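Local coordinates for transcriptional activator PlcR protein (PDB 3U3W), which activates transcription as a quorum-sensing virulence regulator, binding DNA when it carries the signal peptide PapR, at residues L19-L24 with E33-E38; E26-Q31 with M46-G51; I235-Y240 with H273-A278. All coordinates share one frame; numbering follows the deposited sequence. Where two conformers were deposited one is given.

Contact 1: residues L19-L24 with E33-E38. With nucleotides of chain F; nucleotides of chain E.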
loop_
_atom_site.group_PDB
_atom_site.type_symbol
_atom_site.label_atom_id
_atom_site.label_comp_id
_atom_site.label_asym_id
_atom_site.label_seq_id
_atom_site.Cartn_x
_atom_site.Cartn_y
_atom_site.Cartn_z
ATOM N N LEU A 19 7.783 -0.364 -28.525
ATOM C CA LEU A 19 8.676 -1.473 -28.849
ATOM C C LEU A 19 8.086 -2.440 -29.875
ATOM O O LEU A 19 6.871 -2.633 -29.938
ATOM C CB LEU A 19 8.983 -2.266 -27.583
ATOM C CG LEU A 19 9.974 -1.666 -26.593
ATOM C CD1 LEU A 19 9.769 -0.168 -26.468
ATOM C CD2 LEU A 19 9.842 -2.362 -25.245
ATOM N N THR A 20 8.954 -3.058 -30.667
ATOM C CA THR A 20 8.533 -4.139 -31.550
ATOM C C THR A 20 8.854 -5.465 -30.872
ATOM O O THR A 20 9.529 -5.490 -29.840
ATOM C CB THR A 20 9.271 -4.101 -32.894
ATOM O OG1 THR A 20 10.674 -4.287 -32.669
ATOM C CG2 THR A 20 9.041 -2.774 -33.595
ATOM N N GLN A 21 8.384 -6.561 -31.464
ATOM C CA GLN A 21 8.613 -7.884 -30.896
ATOM C C GLN A 21 10.098 -8.167 -30.725
ATOM O O GLN A 21 10.520 -8.705 -29.702
ATOM C CB GLN A 21 7.957 -8.971 -31.753
ATOM C CG GLN A 21 6.449 -8.837 -31.869
ATOM C CD GLN A 21 5.795 -10.054 -32.501
ATOM O OE1 GLN A 21 6.428 -10.810 -33.249
ATOM N NE2 GLN A 21 4.520 -10.256 -32.194
ATOM N N LYS A 22 10.886 -7.803 -31.733
ATOM C CA LYS A 22 12.329 -7.993 -31.677
ATOM C C LYS A 22 12.913 -7.263 -30.468
ATOM O O LYS A 22 13.694 -7.841 -29.699
ATOM C CB LYS A 22 13.000 -7.517 -32.974
ATOM C CG LYS A 22 14.515 -7.737 -33.009
ATOM C CD LYS A 22 14.874 -9.220 -32.916
ATOM C CE LYS A 22 16.322 -9.440 -32.467
ATOM N NZ LYS A 22 16.516 -9.324 -30.985
ATOM N N GLN A 23 12.517 -6.002 -30.298
ATOM C CA GLN A 23 13.028 -5.175 -29.210
ATOM C C GLN A 23 12.685 -5.773 -27.862
ATOM O O GLN A 23 13.520 -5.828 -26.954
ATOM C CB GLN A 23 12.456 -3.766 -29.296
ATOM C CG GLN A 23 13.002 -2.956 -30.453
ATOM C CD GLN A 23 12.499 -1.530 -30.442
ATOM O OE1 GLN A 23 11.484 -1.213 -31.069
ATOM N NE2 GLN A 23 13.205 -0.656 -29.725
ATOM N N LEU A 24 11.440 -6.220 -27.743
ATOM C CA LEU A 24 10.931 -6.776 -26.504
ATOM C C LEU A 24 11.644 -8.075 -26.170
ATOM O O LEU A 24 11.974 -8.334 -25.009
ATOM C CB LEU A 24 9.421 -7.000 -26.623
ATOM C CG LEU A 24 8.680 -7.609 -25.432
ATOM C CD1 LEU A 24 9.005 -6.863 -24.147
ATOM C CD2 LEU A 24 7.186 -7.615 -25.702
ATOM N N GLU A 33 8.844 -16.243 -30.322
ATOM C CA GLU A 33 8.168 -16.666 -29.095
ATOM C C GLU A 33 7.303 -15.542 -28.526
ATOM O O GLU A 33 6.238 -15.799 -27.978
ATOM C CB GLU A 33 9.181 -17.135 -28.047
ATOM C CG GLU A 33 8.580 -17.586 -26.725
ATOM C CD GLU A 33 7.787 -18.880 -26.837
ATOM O OE1 GLU A 33 7.605 -19.379 -27.971
ATOM O OE2 GLU A 33 7.341 -19.396 -25.784
ATOM N N VAL A 34 7.769 -14.301 -28.651
ATOM C CA VAL A 34 6.935 -13.148 -28.339
ATOM C C VAL A 34 5.686 -13.175 -29.226
ATOM O O VAL A 34 4.569 -13.023 -28.738
ATOM C CB VAL A 34 7.704 -11.816 -28.516
ATOM C CG1 VAL A 34 6.733 -10.640 -28.706
ATOM C CG2 VAL A 34 8.617 -11.587 -27.328
ATOM N N SER A 35 5.880 -13.387 -30.526
ATOM C CA SER A 35 4.753 -13.522 -31.449
ATOM C C SER A 35 3.756 -14.580 -30.963
ATOM O O SER A 35 2.552 -14.337 -30.922
ATOM C CB SER A 35 5.240 -13.869 -32.860
ATOM O OG SER A 35 4.155 -13.961 -33.772
ATOM N N ARG A 36 4.264 -15.750 -30.587
ATOM C CA ARG A 36 3.398 -16.838 -30.173
ATOM C C ARG A 36 2.728 -16.560 -28.827
ATOM O O ARG A 36 1.599 -16.987 -28.595
ATOM C CB ARG A 36 4.156 -18.166 -30.145
ATOM C CG ARG A 36 4.503 -18.732 -31.519
ATOM C CD ARG A 36 4.868 -20.201 -31.391
ATOM N NE ARG A 36 5.773 -20.666 -32.436
ATOM C CZ ARG A 36 5.375 -21.243 -33.563
ATOM N NH1 ARG A 36 4.080 -21.417 -33.802
ATOM N NH2 ARG A 36 6.271 -21.646 -34.450
ATOM N N ILE A 37 3.425 -15.846 -27.947
ATOM C CA ILE A 37 2.845 -15.395 -26.683
ATOM C C ILE A 37 1.696 -14.396 -26.899
ATOM O O ILE A 37 0.656 -14.492 -26.242
ATOM C CB ILE A 37 3.913 -14.785 -25.749
ATOM C CG1 ILE A 37 4.846 -15.878 -25.239
ATOM C CG2 ILE A 37 3.270 -14.072 -24.565
ATOM C CD1 ILE A 37 6.058 -15.342 -24.547
ATOM N N GLU A 38 1.868 -13.453 -27.825
ATOM C CA GLU A 38 0.812 -12.467 -28.099
ATOM C C GLU A 38 -0.410 -13.035 -28.830
ATOM O O GLU A 38 -1.493 -12.466 -28.756
ATOM C CB GLU A 38 1.355 -11.271 -28.875
ATOM C CG GLU A 38 2.514 -10.579 -28.207
ATOM C CD GLU A 38 2.958 -9.322 -28.945
ATOM O OE1 GLU A 38 2.739 -9.216 -30.183
ATOM O OE2 GLU A 38 3.526 -8.435 -28.269
ATOM P P DT F 12 7.755 -20.676 -23.267
ATOM O OP1 DT F 12 8.033 -21.584 -22.141
ATOM O OP2 DT F 12 7.684 -19.223 -23.044
ATOM O "O5'" DT F 12 8.857 -20.921 -24.397
ATOM C "C5'" DT F 12 10.156 -21.342 -23.997
ATOM C "C4'" DT F 12 11.037 -21.615 -25.201
ATOM O "O4'" DT F 12 10.406 -22.594 -26.067
ATOM C "C3'" DT F 12 11.372 -20.405 -26.078
ATOM O "O3'" DT F 12 12.782 -20.194 -25.904
ATOM C "C2'" DT F 12 10.935 -20.808 -27.499
ATOM C "C1'" DT F 12 10.819 -22.331 -27.392
ATOM N N1 DT F 12 9.839 -22.995 -28.296
ATOM C C2 DT F 12 10.288 -23.968 -29.159
ATOM O O2 DT F 12 11.452 -24.305 -29.230
ATOM N N3 DT F 12 9.319 -24.537 -29.942
ATOM C C4 DT F 12 7.972 -24.241 -29.948
ATOM O O4 DT F 12 7.193 -24.816 -30.699
ATOM C C5 DT F 12 7.558 -23.214 -29.017
ATOM C C7 DT F 12 6.116 -22.799 -28.922
ATOM C C6 DT F 12 8.501 -22.652 -28.245
ATOM P P DT E 2 6.110 -5.794 -34.991
ATOM O OP1 DT E 2 5.267 -4.748 -34.365
ATOM O OP2 DT E 2 7.240 -6.402 -34.241
ATOM O "O5'" DT E 2 5.140 -6.963 -35.467
ATOM C "C5'" DT E 2 5.630 -7.906 -36.375
ATOM C "C4'" DT E 2 4.501 -8.756 -36.894
ATOM O "O4'" DT E 2 5.021 -9.422 -38.062
ATOM C "C3'" DT E 2 4.087 -9.891 -35.966
ATOM O "O3'" DT E 2 2.841 -10.384 -36.411
ATOM C "C2'" DT E 2 5.205 -10.902 -36.207
ATOM C "C1'" DT E 2 5.416 -10.736 -37.713
ATOM N N1 DT E 2 6.817 -10.959 -38.148
ATOM C C2 DT E 2 7.015 -11.801 -39.217
ATOM O O2 DT E 2 6.097 -12.344 -39.800
ATOM N N3 DT E 2 8.327 -11.981 -39.576
ATOM C C4 DT E 2 9.432 -11.410 -38.978
ATOM O O4 DT E 2 10.570 -11.638 -39.374
ATOM C C5 DT E 2 9.158 -10.540 -37.861
ATOM C C7 DT E 2 10.293 -9.872 -37.143
ATOM C C6 DT E 2 7.877 -10.353 -37.500
ATOM P P DA E 3 2.122 -11.598 -35.647
ATOM O OP1 DA E 3 0.650 -11.378 -35.722
ATOM O OP2 DA E 3 2.787 -11.774 -34.341
ATOM O "O5'" DA E 3 2.417 -12.847 -36.583
ATOM C "C5'" DA E 3 2.006 -12.765 -37.937
ATOM C "C4'" DA E 3 2.218 -14.105 -38.606
ATOM O "O4'" DA E 3 3.615 -14.298 -38.908
ATOM C "C3'" DA E 3 1.809 -15.317 -37.790
ATOM O "O3'" DA E 3 1.248 -16.200 -38.730
ATOM C "C2'" DA E 3 3.118 -15.832 -37.201
ATOM C "C1'" DA E 3 4.118 -15.462 -38.286
ATOM N N9 DA E 3 5.477 -15.122 -37.851
ATOM C C8 DA E 3 5.865 -14.371 -36.775
ATOM N N7 DA E 3 7.170 -14.229 -36.669
ATOM C C5 DA E 3 7.674 -14.930 -37.749
ATOM C C6 DA E 3 8.990 -15.167 -38.209
ATOM N N6 DA E 3 10.096 -14.704 -37.608
ATOM N N1 DA E 3 9.126 -15.919 -39.320
ATOM C C2 DA E 3 8.034 -16.387 -39.930
ATOM N N3 DA E 3 6.755 -16.223 -39.602
ATOM C C4 DA E 3 6.643 -15.482 -38.488
#

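Contact 2: residues E26-Q31 with M46-G51. With nucleotides of chain F; nucleotides of chain E.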
loop_
_atom_site.group_PDB
_atom_site.type_symbol
_atom_site.label_atom_id
_atom_site.label_comp_id
_atom_site.label_asym_id
_atom_site.label_seq_id
_atom_site.Cartn_x
_atom_site.Cartn_y
_atom_site.Cartn_z
ATOM N N GLU A 26 14.622 -9.079 -26.709
ATOM C CA GLU A 26 16.066 -8.987 -26.463
ATOM C C GLU A 26 16.520 -9.473 -25.085
ATOM O O GLU A 26 16.029 -9.015 -24.049
ATOM C CB GLU A 26 16.566 -7.562 -26.717
ATOM C CG GLU A 26 16.738 -7.231 -28.193
ATOM C CD GLU A 26 16.668 -5.735 -28.480
ATOM O OE1 GLU A 26 16.570 -5.355 -29.673
ATOM O OE2 GLU A 26 16.707 -4.942 -27.512
ATOM N N ASN A 27 17.469 -10.403 -25.089
ATOM C CA ASN A 27 18.051 -10.933 -23.860
ATOM C C ASN A 27 17.067 -11.764 -23.055
ATOM O O ASN A 27 17.396 -12.271 -21.975
ATOM C CB ASN A 27 18.630 -9.807 -22.997
ATOM C CG ASN A 27 19.828 -9.141 -23.646
ATOM O OD1 ASN A 27 20.932 -9.697 -23.654
ATOM N ND2 ASN A 27 19.617 -7.949 -24.205
ATOM N N ILE A 28 15.860 -11.907 -23.596
ATOM C CA ILE A 28 14.814 -12.666 -22.937
ATOM C C ILE A 28 14.510 -13.954 -23.703
ATOM O O ILE A 28 14.566 -15.049 -23.144
ATOM C CB ILE A 28 13.541 -11.823 -22.793
ATOM C CG1 ILE A 28 13.867 -10.489 -22.116
ATOM C CG2 ILE A 28 12.496 -12.574 -21.993
ATOM C CD1 ILE A 28 12.658 -9.606 -21.878
ATOM N N CYS A 29 14.199 -13.816 -24.987
ATOM C CA CYS A 29 13.796 -14.959 -25.808
ATOM C C CYS A 29 13.844 -14.569 -27.279
ATOM O O CYS A 29 14.215 -13.446 -27.619
ATOM C CB CYS A 29 12.372 -15.386 -25.453
ATOM S SG CYS A 29 11.146 -14.043 -25.686
ATOM N N HIS A 30 13.451 -15.498 -28.145
ATOM C CA HIS A 30 13.377 -15.241 -29.583
ATOM C C HIS A 30 12.166 -14.363 -29.913
ATOM O O HIS A 30 11.149 -14.415 -29.214
ATOM C CB HIS A 30 13.283 -16.572 -30.334
ATOM C CG HIS A 30 13.725 -16.494 -31.760
ATOM N ND1 HIS A 30 12.973 -15.884 -32.741
ATOM C CD2 HIS A 30 14.839 -16.957 -32.374
ATOM C CE1 HIS A 30 13.603 -15.974 -33.897
ATOM N NE2 HIS A 30 14.739 -16.623 -33.701
ATOM N N GLN A 31 12.255 -13.564 -30.976
ATOM C CA GLN A 31 11.132 -12.701 -31.317
ATOM C C GLN A 31 9.882 -13.519 -31.673
ATOM O O GLN A 31 8.761 -13.090 -31.403
ATOM C CB GLN A 31 11.493 -11.699 -32.426
ATOM C CG GLN A 31 11.421 -12.246 -33.840
ATOM C CD GLN A 31 10.035 -12.174 -34.443
ATOM O OE1 GLN A 31 9.609 -13.086 -35.152
ATOM N NE2 GLN A 31 9.325 -11.083 -34.177
ATOM N N MET A 46 8.227 -18.693 -16.319
ATOM C CA MET A 46 8.487 -17.643 -15.339
ATOM C C MET A 46 9.601 -16.688 -15.779
ATOM O O MET A 46 9.447 -15.469 -15.715
ATOM C CB MET A 46 8.778 -18.248 -13.968
ATOM C CG MET A 46 7.591 -19.023 -13.391
ATOM S SD MET A 46 7.976 -19.775 -11.803
ATOM C CE MET A 46 8.019 -18.335 -10.735
ATOM N N ASP A 47 10.714 -17.253 -16.231
ATOM C CA ASP A 47 11.830 -16.465 -16.741
ATOM C C ASP A 47 11.364 -15.445 -17.782
ATOM O O ASP A 47 11.526 -14.238 -17.603
ATOM C CB ASP A 47 12.933 -17.374 -17.314
ATOM C CG ASP A 47 12.378 -18.567 -18.097
ATOM O OD1 ASP A 47 11.207 -18.521 -18.534
ATOM O OD2 ASP A 47 13.120 -19.559 -18.279
ATOM N N ILE A 48 10.776 -15.934 -18.869
ATOM C CA ILE A 48 10.284 -15.070 -19.941
ATOM C C ILE A 48 9.229 -14.038 -19.502
ATOM O O ILE A 48 9.274 -12.883 -19.936
ATOM C CB ILE A 48 9.786 -15.900 -21.140
ATOM C CG1 ILE A 48 10.935 -16.775 -21.661
ATOM C CG2 ILE A 48 9.242 -14.996 -22.237
ATOM C CD1 ILE A 48 10.614 -17.597 -22.892
ATOM N N LEU A 49 8.306 -14.430 -18.625
ATOM C CA LEU A 49 7.270 -13.498 -18.172
ATOM C C LEU A 49 7.867 -12.394 -17.320
ATOM O O LEU A 49 7.538 -11.220 -17.467
ATOM C CB LEU A 49 6.213 -14.218 -17.347
ATOM C CG LEU A 49 4.997 -13.342 -17.055
ATOM C CD1 LEU A 49 4.383 -12.797 -18.359
ATOM C CD2 LEU A 49 3.971 -14.135 -16.262
ATOM N N GLN A 50 8.724 -12.809 -16.402
ATOM C CA GLN A 50 9.456 -11.925 -15.519
ATOM C C GLN A 50 10.210 -10.865 -16.335
ATOM O O GLN A 50 10.122 -9.669 -16.062
ATOM C CB GLN A 50 10.400 -12.781 -14.671
ATOM C CG GLN A 50 11.770 -12.198 -14.432
ATOM C CD GLN A 50 11.696 -10.950 -13.610
ATOM O OE1 GLN A 50 10.793 -10.796 -12.783
ATOM N NE2 GLN A 50 12.627 -10.031 -13.840
ATOM N N GLY A 51 10.916 -11.321 -17.361
ATOM C CA GLY A 51 11.585 -10.438 -18.297
ATOM C C GLY A 51 10.652 -9.475 -19.009
ATOM O O GLY A 51 10.889 -8.265 -19.009
ATOM P P DG F 13 13.553 -19.014 -26.689
ATOM O OP1 DG F 13 14.575 -18.451 -25.770
ATOM O OP2 DG F 13 12.542 -18.100 -27.285
ATOM O "O5'" DG F 13 14.290 -19.781 -27.878
ATOM C "C5'" DG F 13 15.165 -20.870 -27.613
ATOM C "C4'" DG F 13 15.759 -21.388 -28.914
ATOM O "O4'" DG F 13 14.756 -22.085 -29.699
ATOM C "C3'" DG F 13 16.348 -20.335 -29.845
ATOM O "O3'" DG F 13 17.527 -20.881 -30.411
ATOM C "C2'" DG F 13 15.261 -20.114 -30.893
ATOM C "C1'" DG F 13 14.590 -21.480 -30.967
ATOM N N9 DG F 13 13.149 -21.439 -31.209
ATOM C C8 DG F 13 12.215 -20.628 -30.599
ATOM N N7 DG F 13 10.984 -20.823 -31.005
ATOM C C5 DG F 13 11.113 -21.840 -31.943
ATOM C C6 DG F 13 10.120 -22.476 -32.718
ATOM O O6 DG F 13 8.898 -22.258 -32.726
ATOM N N1 DG F 13 10.678 -23.449 -33.544
ATOM C C2 DG F 13 12.023 -23.768 -33.605
ATOM N N2 DG F 13 12.374 -24.741 -34.463
ATOM N N3 DG F 13 12.966 -23.179 -32.877
ATOM C C4 DG F 13 12.435 -22.229 -32.076
ATOM P P DC F 14 18.482 -19.978 -31.339
ATOM O OP1 DC F 14 19.889 -20.325 -31.015
ATOM O OP2 DC F 14 18.032 -18.569 -31.237
ATOM O "O5'" DC F 14 18.163 -20.500 -32.818
ATOM C "C5'" DC F 14 18.157 -21.905 -33.073
ATOM C "C4'" DC F 14 17.818 -22.177 -34.528
ATOM O "O4'" DC F 14 16.378 -22.279 -34.715
ATOM C "C3'" DC F 14 18.299 -21.121 -35.519
ATOM O "O3'" DC F 14 18.692 -21.811 -36.706
ATOM C "C2'" DC F 14 17.039 -20.277 -35.709
ATOM C "C1'" DC F 14 15.973 -21.372 -35.723
ATOM N N1 DC F 14 14.573 -20.898 -35.430
ATOM C C2 DC F 14 13.457 -21.593 -35.936
ATOM O O2 DC F 14 13.598 -22.609 -36.630
ATOM N N3 DC F 14 12.220 -21.130 -35.641
ATOM C C4 DC F 14 12.060 -20.041 -34.889
ATOM N N4 DC F 14 10.807 -19.645 -34.644
ATOM C C5 DC F 14 13.174 -19.319 -34.365
ATOM C C6 DC F 14 14.394 -19.781 -34.659
ATOM P P DT E 2 6.110 -5.794 -34.991
ATOM O OP1 DT E 2 5.267 -4.748 -34.365
ATOM O OP2 DT E 2 7.240 -6.402 -34.241
ATOM O "O5'" DT E 2 5.140 -6.963 -35.467
ATOM C "C5'" DT E 2 5.630 -7.906 -36.375
ATOM C "C4'" DT E 2 4.501 -8.756 -36.894
ATOM O "O4'" DT E 2 5.021 -9.422 -38.062
ATOM C "C3'" DT E 2 4.087 -9.891 -35.966
ATOM O "O3'" DT E 2 2.841 -10.384 -36.411
ATOM C "C2'" DT E 2 5.205 -10.902 -36.207
ATOM C "C1'" DT E 2 5.416 -10.736 -37.713
ATOM N N1 DT E 2 6.817 -10.959 -38.148
ATOM C C2 DT E 2 7.015 -11.801 -39.217
ATOM O O2 DT E 2 6.097 -12.344 -39.800
ATOM N N3 DT E 2 8.327 -11.981 -39.576
ATOM C C4 DT E 2 9.432 -11.410 -38.978
ATOM O O4 DT E 2 10.570 -11.638 -39.374
ATOM C C5 DT E 2 9.158 -10.540 -37.861
ATOM C C7 DT E 2 10.293 -9.872 -37.143
ATOM C C6 DT E 2 7.877 -10.353 -37.500
#

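Contact 3: residues I235-Y240 with H273-A278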
loop_
_atom_site.group_PDB
_atom_site.type_symbol
_atom_site.label_atom_id
_atom_site.label_comp_id
_atom_site.label_asym_id
_atom_site.label_seq_id
_atom_site.Cartn_x
_atom_site.Cartn_y
_atom_site.Cartn_z
ATOM N N ILE A 235 -7.249 6.327 12.278
ATOM C CA ILE A 235 -6.540 6.983 13.383
ATOM C C ILE A 235 -7.452 7.912 14.196
ATOM O O ILE A 235 -7.310 8.012 15.408
ATOM C CB ILE A 235 -5.250 7.739 12.913
ATOM C CG1 ILE A 235 -4.378 8.106 14.108
ATOM C CG2 ILE A 235 -5.601 9.001 12.124
ATOM C CD1 ILE A 235 -3.245 7.181 14.329
ATOM N N GLY A 236 -8.380 8.595 13.534
ATOM C CA GLY A 236 -9.367 9.396 14.250
ATOM C C GLY A 236 -10.212 8.529 15.189
ATOM O O GLY A 236 -10.326 8.812 16.384
ATOM N N GLN A 237 -10.779 7.456 14.646
ATOM C CA GLN A 237 -11.602 6.530 15.422
ATOM C C GLN A 237 -10.833 5.988 16.614
ATOM O O GLN A 237 -11.393 5.849 17.689
ATOM C CB GLN A 237 -12.115 5.376 14.550
ATOM C CG GLN A 237 -12.989 5.837 13.383
ATOM C CD GLN A 237 -12.156 6.207 12.143
ATOM O OE1 GLN A 237 -11.187 6.960 12.236
ATOM N NE2 GLN A 237 -12.532 5.662 10.985
ATOM N N LEU A 238 -9.545 5.701 16.410
ATOM C CA LEU A 238 -8.672 5.143 17.444
ATOM C C LEU A 238 -8.460 6.111 18.605
ATOM O O LEU A 238 -8.623 5.729 19.753
ATOM C CB LEU A 238 -7.328 4.716 16.840
ATOM C CG LEU A 238 -7.453 3.413 16.027
ATOM C CD1 LEU A 238 -6.224 3.129 15.162
ATOM C CD2 LEU A 238 -7.767 2.230 16.955
ATOM N N TYR A 239 -8.116 7.360 18.308
ATOM C CA TYR A 239 -8.043 8.381 19.341
ATOM C C TYR A 239 -9.340 8.549 20.101
ATOM O O TYR A 239 -9.316 8.787 21.297
ATOM C CB TYR A 239 -7.617 9.731 18.770
ATOM C CG TYR A 239 -6.145 9.780 18.514
ATOM C CD1 TYR A 239 -5.238 9.603 19.549
ATOM C CD2 TYR A 239 -5.658 9.960 17.234
ATOM C CE1 TYR A 239 -3.877 9.622 19.317
ATOM C CE2 TYR A 239 -4.310 9.980 16.989
ATOM C CZ TYR A 239 -3.422 9.813 18.034
ATOM O OH TYR A 239 -2.074 9.839 17.767
ATOM N N TYR A 240 -10.461 8.450 19.396
ATOM C CA TYR A 240 -11.759 8.561 20.029
ATOM C C TYR A 240 -11.907 7.378 21.000
ATOM O O TYR A 240 -12.167 7.559 22.195
ATOM C CB TYR A 240 -12.881 8.581 18.969
ATOM C CG TYR A 240 -14.273 8.589 19.567
ATOM C CD1 TYR A 240 -14.908 9.788 19.888
ATOM C CD2 TYR A 240 -14.948 7.395 19.835
ATOM C CE1 TYR A 240 -16.178 9.796 20.458
ATOM C CE2 TYR A 240 -16.224 7.399 20.396
ATOM C CZ TYR A 240 -16.827 8.595 20.705
ATOM O OH TYR A 240 -18.075 8.596 21.263
ATOM N N HIS A 273 -18.129 13.556 8.559
ATOM C CA HIS A 273 -19.244 14.301 9.158
ATOM C C HIS A 273 -20.076 13.490 10.157
ATOM O O HIS A 273 -20.330 13.958 11.273
ATOM C CB HIS A 273 -20.130 14.919 8.074
ATOM C CG HIS A 273 -19.391 15.843 7.155
ATOM N ND1 HIS A 273 -18.823 17.023 7.587
ATOM C CD2 HIS A 273 -19.115 15.754 5.830
ATOM C CE1 HIS A 273 -18.229 17.620 6.568
ATOM N NE2 HIS A 273 -18.394 16.873 5.491
ATOM N N ALA A 274 -20.491 12.289 9.747
ATOM C CA ALA A 274 -21.157 11.342 10.639
ATOM C C ALA A 274 -20.461 11.264 12.006
ATOM O O ALA A 274 -21.056 11.603 13.033
ATOM C CB ALA A 274 -21.210 9.958 9.986
ATOM N N TYR A 275 -19.198 10.825 12.004
ATOM C CA TYR A 275 -18.419 10.620 13.230
ATOM C C TYR A 275 -18.407 11.832 14.160
ATOM O O TYR A 275 -18.185 11.684 15.357
ATOM C CB TYR A 275 -16.965 10.239 12.904
ATOM C CG TYR A 275 -16.791 8.949 12.139
ATOM C CD1 TYR A 275 -17.447 8.726 10.943
ATOM C CD2 TYR A 275 -15.951 7.961 12.605
ATOM C CE1 TYR A 275 -17.276 7.541 10.245
ATOM C CE2 TYR A 275 -15.778 6.782 11.918
ATOM C CZ TYR A 275 -16.439 6.572 10.741
ATOM O OH TYR A 275 -16.241 5.381 10.066
ATOM N N LYS A 276 -18.627 13.026 13.612
ATOM C CA LYS A 276 -18.519 14.259 14.401
ATOM C C LYS A 276 -19.568 14.346 15.511
ATOM O O LYS A 276 -19.371 15.053 16.504
ATOM C CB LYS A 276 -18.633 15.495 13.507
ATOM C CG LYS A 276 -17.453 15.762 12.580
ATOM C CD LYS A 276 -17.955 16.448 11.312
ATOM C CE LYS A 276 -16.839 17.007 10.438
ATOM N NZ LYS A 276 -16.415 18.370 10.871
ATOM N N GLU A 277 -20.686 13.645 15.333
ATOM C CA GLU A 277 -21.751 13.644 16.338
ATOM C C GLU A 277 -21.262 13.062 17.656
ATOM O O GLU A 277 -21.433 13.668 18.714
ATOM C CB GLU A 277 -22.980 12.861 15.858
ATOM C CG GLU A 277 -24.022 13.704 15.134
ATOM C CD GLU A 277 -24.238 13.260 13.691
ATOM O OE1 GLU A 277 -24.606 12.080 13.478
ATOM O OE2 GLU A 277 -24.038 14.090 12.774
ATOM N N ALA A 278 -20.650 11.886 17.580
ATOM C CA ALA A 278 -20.201 11.181 18.769
ATOM C C ALA A 278 -19.389 12.068 19.701
ATOM O O ALA A 278 -19.183 11.729 20.867
ATOM C CB ALA A 278 -19.398 9.954 18.379
#

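Contact 1: residues L19-L24 with E33-E38
Gln21 and Val34 touch where the two helices of the helix-turn-helix meet, helix 21-25 at its start and helix 31-38 along its middle, and the same place grips the DNA backbone. The apolar part is small: Gln21 CG lies 3.7 Å from Val34 CG1, the branch anti to the backbone N (chi1 159°), and Leu24 CD2 reaches the same methyl more loosely. The polar part is a short chain of bonds. The extended chain of Gln21 carries its amide across to Glu38, and NE2 donates to Glu38 OE1 over 2.9 Å, with the acceptor close to the amide plane while the carboxylate is met from above its own plane, 57° out. Glu38 OE2 forms a salt bridge with Arg14 NE of helix 4-16, so the amide is tied to a carboxylate that is itself held. On helix 31-38, Arg36 NH2 reads a guanine base. The remaining bonds go to phosphates. Gln21 N donates to OP2 of DT2 of chain E from within the capping box that Thr20 and Gln23 form. On DA3 of chain E, one oxygen takes two donors: OP2 lies 3.1 Å from Gln21 NE2 and 2.6 Å from Ser35 OG.

Contact 2: residues E26-Q31 with M46-G51
Ile28 lies over the backbone of helix 46-56, its CD1 3.5 Å from Gly51 C and its CG2 3.8 Å from Ile48 O. CG1 stands anti to the carbonyl carbon (chi1 -53°), which directs CD1 to Gly51, where no side chain intervenes. Next to it, Cys29 CB meets Ile48 CD1 at 3.8 Å, and Cys29 also packs on Val34, so the turn of the helix-turn-helix is held against two helices. The same turn also meets DNA, with Cys29 CB 3.3 Å from OP2 of DG13 of chain F. His30 N donates to DG13 OP2 over 2.9 Å at 173°, one face of its ring lies against C5 of DC14 of chain F, and ND1 caps helix 31-38 at Ser32 N. Gln31 brings NE2 to 3.3 Å from the methyl carbon C7 of DT2 of chain E, and its OE1 accepts from an adenine base. No hydrogen bond joins the two segments, which implies that apolar packing carries their contact, while the hydrogen bonds of His30 N and Gln31 OE1 go to the DNA.

Contact 3: residues I235-Y240 with H273-A278
Gln237 sets CG anti to the carbonyl carbon (chi1 -61°) and then bends at chi2, which brings the side of its chain against the ring of Tyr275. Tyr240, one turn further along helix 235-248, instead holds CG anti to the backbone N (chi1 176°), and its ring extends across to Ala278. The first meeting is an edge contact: Gln237 CG sits 3.3 Å from Tyr275 CE2, near the plane of the ring. The amide stands almost upright to that ring, at 87°, with NE2 3.6 Å from Tyr275 CE2, so the glutamine does not stack on a ring face.

The second meeting joins an apolar and a polar touch at one residue. Tyr240 CZ lies 3.7 Å from Ala278 CB, while Tyr240 OH makes a weak hydrogen bond of 3.3 Å to Ala278 O, which lies at the edge of the ring and near its plane. All four touching residues are buried. Tyr275 OH and Gln237 NE2 have partners outside the two segments: both bond an acidic side chain of the bound peptide, Tyr275 OH being bonded also to Lys89, and Phe267 of helix 253-269 meets the Tyr275 ring. Tyr240 and Tyr275 pack besides on apolar side chains of the peptide, and Ala278 on an acidic one. Helix 235-248 and the segment 273-278 thus form part of the wall of the signal-peptide site in the tetratricopeptide-repeat domain, an arrangement characteristic of the RNPP family of peptide-regulated proteins.

Contacts 1 and 2 lie side by side in the helix-turn-helix domain, their centres 9 Å apart, and their segments alternate along the chain. They touch directly: Ile48 packs on Ile37, and Gln31 NE2 makes a weak hydrogen bond to Gln21 OE1. Between them they join helices 21-25, 31-38 and 46-56 into one unit that reads and grips DNA. Contact 3 follows later in the chain, in the C-terminal repeat domain on the opposite side of the chain's centre, about 54 Å from contact 1 and 51 Å from contact 2 between centres. Peptide sensing and DNA binding are therefore well separated, consistent with the peptide acting on DNA binding at a distance.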